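Local structure of hexokinase (Schistosoma mansoni, 1BDG) at residues A[26-31]-A[260-265]; A[283-288]-A[375-380]. The protein catalyses the ATP-dependent phosphorylation of glucose and other hexoses to hexose 6-phosphates, the first step of glycolysis. One frame throughout, in Å; residues are numbered along the deposited sequence.

Contact 1: A[26-31]-A[260-265]; sequences YEEICD and DCWRTQ
On the large lobe of the hexokinase fold, helix 23-41 is met by the loop that leads from strand 243-247 to helix 265-272, and the loop reaches it with one aromatic side chain, W262. The indole touches two successive residues of the helix, I29 and E28. I29 lays its CD1 methyl over one face of the ring as a CH-pi contact, 3.9 Å from the centroid of the five-membered ring and 11° off its normal. Its CG1 is anti to the carbonyl carbon (chi1 -75°), which carries the methyl out over the indole. The other face is covered by CB of C261, the preceding residue, so the ring is sandwiched between two aliphatic groups. At the six-membered ring E28 adds a methylene: its CG comes within 3.5 Å of W262 CH2. A glutamate suits this partly exposed place because its CB and CG pack like a short aliphatic chain while the carboxylate makes a long, weak ion pair with R32. The indole N-H of NE1 gives a weak hydrogen bond to D25 OD1, one turn before I29. With no hydrogen bond between the two segments, their mutual hold rests on dispersion and CH-pi contacts to a broad, polarisable ring.

Contact 2: A[283-288]-A[375-380]; sequences EKMVSG and AYLAGA. With GLC (alpha-D-glucopyranose), chain B.
The short, weakly bonded helix 283-286 of the large lobe packs against the long helix 357-389, and the same short helix supplies E283, one of the residues that bind glucose. Between the two segments the contact is wholly apolar and buried. L377 presents its side chain to M285 and V286: its CD1 lies 3.5 Å from M285 CB, and its CB is 3.5 Å from V286 CG2. The two methyls of V286 divide the work. CG1, anti to the backbone N (chi1 -177°), meets the single methyl of A378, CB, at 4.1 Å, whereas CG2 rests on L377. A branched valine thus spans two neighbouring residues of the long helix; M285, longer and flexible, also brings its CE to 4.0 Å from L377 CD1.

Polar interactions hold the short helix itself. The carbonyl oxygen of E283 accepts from two backbone donors, V286 N and S287 N, closing a single helical turn. The carboxylate of E283 faces the sugar, carried there by an extended chain whose CG is anti to the backbone N (chi1 168°). A glutamate suits the place because its carboxylate can accept hydrogen bonds from a sugar hydroxyl and from a backbone N-H. Its OE2 accepts from the backbone N of T222, another substrate-binding residue, and from the anomeric hydroxyl of glucose, GLC O1, at 2.7 Å.

How the contacts relate
Contacts 1 and 2 lie side by side in the large lobe, their centres 11 Å apart, and meet in two places. Y26, on the helix of contact 1, reaches helix 357-389: its CE1 is 3.7 Å from L377 CD2, and its CZ is 3.5 Å from Y376 CB. L377 is therefore touched from the helix of 26-31 as well as from 283-288. In the second place the M285 CE methyl lies 3.9 Å from W262 O and 4.0 Å from R263 CG, joining the loop 260-265 to the short helix. Only contact 2 touches the sugar, through E283; in contact 1 the side chain of I29 remains about 11 Å from that of the substrate-binding T222, which V286 approaches to about 4 Å.

Contact 1: A[26-31]-A[260-265]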
loop_
_atom_site.group_PDB
_atom_site.type_symbol
_atom_site.label_atom_id
_atom_site.label_comp_id
_atom_site.label_asym_id
_atom_site.label_seq_id
_atom_site.Cartn_x
_atom_site.Cartn_y
_atom_site.Cartn_z
ATOM N N TYR A 26 -12.310 5.479 15.812
ATOM C CA TYR A 26 -10.927 5.560 15.367
ATOM C C TYR A 26 -9.940 5.606 16.529
ATOM O O TYR A 26 -8.906 4.950 16.481
ATOM C CB TYR A 26 -10.752 6.735 14.412
ATOM C CG TYR A 26 -11.573 6.562 13.166
ATOM C CD1 TYR A 26 -11.473 5.400 12.418
ATOM C CD2 TYR A 26 -12.486 7.528 12.762
ATOM C CE1 TYR A 26 -12.265 5.191 11.305
ATOM C CE2 TYR A 26 -13.283 7.330 11.639
ATOM C CZ TYR A 26 -13.164 6.149 10.922
ATOM O OH TYR A 26 -13.960 5.893 9.845
ATOM N N GLU A 27 -10.262 6.354 17.583
ATOM C CA GLU A 27 -9.382 6.408 18.757
ATOM C C GLU A 27 -9.083 4.952 19.170
ATOM O O GLU A 27 -7.939 4.582 19.402
ATOM C CB GLU A 27 -10.048 7.178 19.916
ATOM C CG GLU A 27 -10.350 8.660 19.601
ATOM C CD GLU A 27 -11.102 9.429 20.715
ATOM O OE1 GLU A 27 -11.914 8.824 21.455
ATOM O OE2 GLU A 27 -10.917 10.662 20.823
ATOM N N GLU A 28 -10.111 4.112 19.144
ATOM C CA GLU A 28 -9.991 2.710 19.499
ATOM C C GLU A 28 -9.197 1.870 18.501
ATOM O O GLU A 28 -8.324 1.110 18.909
ATOM C CB GLU A 28 -11.363 2.098 19.642
ATOM C CG GLU A 28 -11.325 0.692 20.152
ATOM C CD GLU A 28 -11.912 0.623 21.519
ATOM O OE1 GLU A 28 -12.970 1.294 21.705
ATOM O OE2 GLU A 28 -11.309 -0.061 22.400
ATOM N N ILE A 29 -9.535 1.934 17.213
ATOM C CA ILE A 29 -8.777 1.159 16.217
ATOM C C ILE A 29 -7.301 1.470 16.493
ATOM O O ILE A 29 -6.509 0.576 16.788
ATOM C CB ILE A 29 -9.142 1.543 14.756
ATOM C CG1 ILE A 29 -10.497 0.954 14.374
ATOM C CG2 ILE A 29 -8.070 1.086 13.786
ATOM C CD1 ILE A 29 -11.665 1.870 14.643
ATOM N N CYS A 30 -6.982 2.761 16.512
ATOM C CA CYS A 30 -5.635 3.233 16.802
ATOM C C CYS A 30 -5.096 2.634 18.095
ATOM O O CYS A 30 -3.986 2.109 18.116
ATOM C CB CYS A 30 -5.638 4.754 16.896
ATOM S SG CYS A 30 -4.212 5.457 17.682
ATOM N N ASP A 31 -5.909 2.656 19.145
ATOM C CA ASP A 31 -5.542 2.121 20.458
ATOM C C ASP A 31 -5.196 0.645 20.405
ATOM O O ASP A 31 -4.210 0.219 20.990
ATOM C CB ASP A 31 -6.695 2.308 21.430
ATOM C CG ASP A 31 -6.246 2.822 22.758
ATOM O OD1 ASP A 31 -5.604 3.892 22.768
ATOM O OD2 ASP A 31 -6.539 2.171 23.782
ATOM N N ASP A 260 -13.125 -6.634 14.405
ATOM C CA ASP A 260 -14.404 -7.345 14.317
ATOM C C ASP A 260 -15.674 -6.585 14.625
ATOM O O ASP A 260 -16.758 -7.071 14.339
ATOM C CB ASP A 260 -14.369 -8.621 15.161
ATOM C CG ASP A 260 -13.787 -9.802 14.407
ATOM O OD1 ASP A 260 -13.617 -9.699 13.162
ATOM O OD2 ASP A 260 -13.514 -10.833 15.061
ATOM N N CYS A 261 -15.560 -5.420 15.240
ATOM C CA CYS A 261 -16.745 -4.646 15.557
ATOM C C CYS A 261 -17.030 -3.631 14.465
ATOM O O CYS A 261 -18.166 -3.185 14.285
ATOM C CB CYS A 261 -16.527 -3.898 16.860
ATOM S SG CYS A 261 -16.294 -4.974 18.223
ATOM N N TRP A 262 -15.980 -3.286 13.734
ATOM C CA TRP A 262 -16.053 -2.286 12.695
ATOM C C TRP A 262 -16.154 -2.827 11.276
ATOM O O TRP A 262 -16.435 -2.081 10.343
ATOM C CB TRP A 262 -14.869 -1.346 12.871
ATOM C CG TRP A 262 -14.840 -0.781 14.274
ATOM C CD1 TRP A 262 -15.631 0.200 14.764
ATOM C CD2 TRP A 262 -13.989 -1.184 15.352
ATOM N NE1 TRP A 262 -15.331 0.447 16.071
ATOM C CE2 TRP A 262 -14.327 -0.391 16.464
ATOM C CE3 TRP A 262 -12.976 -2.141 15.493
ATOM C CZ2 TRP A 262 -13.696 -0.524 17.696
ATOM C CZ3 TRP A 262 -12.349 -2.275 16.722
ATOM C CH2 TRP A 262 -12.718 -1.466 17.806
ATOM N N ARG A 263 -15.917 -4.117 11.107
ATOM C CA ARG A 263 -16.028 -4.727 9.792
ATOM C C ARG A 263 -17.497 -5.045 9.509
ATOM O O ARG A 263 -18.201 -5.572 10.374
ATOM C CB ARG A 263 -15.157 -5.975 9.709
ATOM C CG ARG A 263 -13.690 -5.642 9.851
ATOM C CD ARG A 263 -12.791 -6.864 9.785
ATOM N NE ARG A 263 -12.885 -7.528 8.495
ATOM C CZ ARG A 263 -13.525 -8.675 8.278
ATOM N NH1 ARG A 263 -14.144 -9.324 9.274
ATOM N NH2 ARG A 263 -13.562 -9.159 7.042
ATOM N N THR A 264 -17.962 -4.647 8.323
ATOM C CA THR A 264 -19.342 -4.860 7.882
ATOM C C THR A 264 -19.446 -6.097 6.992
ATOM O O THR A 264 -18.432 -6.735 6.682
ATOM C CB THR A 264 -19.857 -3.642 7.097
ATOM O OG1 THR A 264 -19.155 -3.544 5.854
ATOM C CG2 THR A 264 -19.643 -2.363 7.888
ATOM N N GLN A 265 -20.664 -6.419 6.559
ATOM C CA GLN A 265 -20.892 -7.595 5.708
ATOM C C GLN A 265 -20.310 -7.453 4.304
ATOM O O GLN A 265 -19.995 -8.444 3.644
ATOM C CB GLN A 265 -22.385 -7.963 5.633
ATOM C CG GLN A 265 -23.316 -6.822 5.225
ATOM C CD GLN A 265 -24.669 -7.304 4.690
ATOM O OE1 GLN A 265 -24.788 -7.726 3.530
ATOM N NE2 GLN A 265 -25.693 -7.205 5.522
#

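Contact 2: A[283-288]-A[375-380]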
loop_
_atom_site.group_PDB
_atom_site.type_symbol
_atom_site.label_atom_id
_atom_site.label_comp_id
_atom_site.label_asym_id
_atom_site.label_seq_id
_atom_site.Cartn_x
_atom_site.Cartn_y
_atom_site.Cartn_z
ATOM N N GLU A 283 -6.051 -3.807 5.502
ATOM C CA GLU A 283 -5.749 -3.279 4.178
ATOM C C GLU A 283 -6.962 -3.232 3.268
ATOM O O GLU A 283 -7.137 -2.298 2.496
ATOM C CB GLU A 283 -4.655 -4.095 3.505
ATOM C CG GLU A 283 -4.495 -3.775 2.031
ATOM C CD GLU A 283 -3.322 -4.453 1.420
ATOM O OE1 GLU A 283 -3.441 -5.638 1.070
ATOM O OE2 GLU A 283 -2.272 -3.799 1.300
ATOM N N LYS A 284 -7.784 -4.264 3.348
ATOM C CA LYS A 284 -8.977 -4.364 2.532
ATOM C C LYS A 284 -10.013 -3.282 2.831
ATOM O O LYS A 284 -10.963 -3.096 2.058
ATOM C CB LYS A 284 -9.563 -5.765 2.683
ATOM C CG LYS A 284 -8.704 -6.813 2.021
ATOM C CD LYS A 284 -9.016 -8.203 2.486
ATOM C CE LYS A 284 -8.795 -9.210 1.372
ATOM N NZ LYS A 284 -7.740 -10.196 1.647
ATOM N N MET A 285 -9.842 -2.585 3.958
ATOM C CA MET A 285 -10.751 -1.509 4.353
ATOM C C MET A 285 -10.200 -0.177 3.881
ATOM O O MET A 285 -10.950 0.771 3.719
ATOM C CB MET A 285 -10.907 -1.437 5.881
ATOM C CG MET A 285 -11.555 -2.650 6.573
ATOM S SD MET A 285 -11.372 -2.644 8.382
ATOM C CE MET A 285 -12.838 -1.850 8.923
ATOM N N VAL A 286 -8.907 -0.154 3.570
ATOM C CA VAL A 286 -8.184 1.059 3.181
ATOM C C VAL A 286 -7.620 1.242 1.753
ATOM O O VAL A 286 -7.829 2.290 1.139
ATOM C CB VAL A 286 -7.008 1.300 4.180
ATOM C CG1 VAL A 286 -6.273 2.572 3.862
ATOM C CG2 VAL A 286 -7.520 1.341 5.589
ATOM N N SER A 287 -6.904 0.244 1.239
ATOM C CA SER A 287 -6.256 0.339 -0.064
ATOM C C SER A 287 -7.046 0.415 -1.368
ATOM O O SER A 287 -8.166 -0.091 -1.490
ATOM C CB SER A 287 -5.222 -0.764 -0.188
ATOM O OG SER A 287 -5.843 -2.025 -0.383
ATOM N N GLY A 288 -6.361 0.940 -2.381
ATOM C CA GLY A 288 -6.914 1.105 -3.713
ATOM C C GLY A 288 -7.347 -0.145 -4.463
ATOM O O GLY A 288 -8.197 -0.067 -5.337
ATOM N N ALA A 375 -9.852 6.786 4.197
ATOM C CA ALA A 375 -8.908 7.842 4.581
ATOM C C ALA A 375 -8.760 7.903 6.095
ATOM O O ALA A 375 -7.659 7.787 6.622
ATOM C CB ALA A 375 -9.362 9.201 4.029
ATOM N N TYR A 376 -9.876 8.020 6.797
ATOM C CA TYR A 376 -9.855 8.071 8.247
ATOM C C TYR A 376 -9.109 6.891 8.856
ATOM O O TYR A 376 -8.408 7.051 9.845
ATOM C CB TYR A 376 -11.277 8.123 8.787
ATOM C CG TYR A 376 -11.966 9.440 8.570
ATOM C CD1 TYR A 376 -11.240 10.581 8.239
ATOM C CD2 TYR A 376 -13.339 9.558 8.714
ATOM C CE1 TYR A 376 -11.861 11.799 8.064
ATOM C CE2 TYR A 376 -13.973 10.778 8.535
ATOM C CZ TYR A 376 -13.222 11.892 8.210
ATOM O OH TYR A 376 -13.835 13.097 8.016
ATOM N N LEU A 377 -9.248 5.705 8.273
ATOM C CA LEU A 377 -8.545 4.552 8.816
ATOM C C LEU A 377 -7.020 4.731 8.729
ATOM O O LEU A 377 -6.318 4.532 9.725
ATOM C CB LEU A 377 -9.015 3.250 8.161
ATOM C CG LEU A 377 -10.355 2.663 8.632
ATOM C CD1 LEU A 377 -10.719 1.422 7.849
ATOM C CD2 LEU A 377 -10.286 2.336 10.103
ATOM N N ALA A 378 -6.519 5.179 7.576
ATOM C CA ALA A 378 -5.076 5.398 7.389
ATOM C C ALA A 378 -4.640 6.494 8.353
ATOM O O ALA A 378 -3.550 6.422 8.952
ATOM C CB ALA A 378 -4.788 5.811 5.963
ATOM N N GLY A 379 -5.532 7.474 8.523
ATOM C CA GLY A 379 -5.300 8.592 9.417
ATOM C C GLY A 379 -5.137 8.136 10.853
ATOM O O GLY A 379 -4.287 8.645 11.580
ATOM N N ALA A 380 -5.933 7.162 11.274
ATOM C CA ALA A 380 -5.821 6.666 12.632
ATOM C C ALA A 380 -4.450 6.040 12.729
ATOM O O ALA A 380 -3.694 6.334 13.643
ATOM C CB ALA A 380 -6.895 5.645 12.923
HETATM C C1 GLC B . 0.853 -4.709 0.733
HETATM C C2 GLC B . 2.161 -5.448 1.016
HETATM C C3 GLC B . 3.107 -4.541 1.768
HETATM C C4 GLC B . 3.315 -3.257 0.984
HETATM C C5 GLC B . 1.976 -2.596 0.742
HETATM C C6 GLC B . 2.100 -1.337 -0.095
HETATM O O1 GLC B . 0.311 -4.309 1.946
HETATM O O2 GLC B . 1.917 -6.614 1.800
HETATM O O3 GLC B . 4.358 -5.185 1.959
HETATM O O4 GLC B . 4.165 -2.392 1.697
HETATM O O5 GLC B . 1.131 -3.496 0.021
HETATM O O6 GLC B . 2.101 -1.633 -1.476
#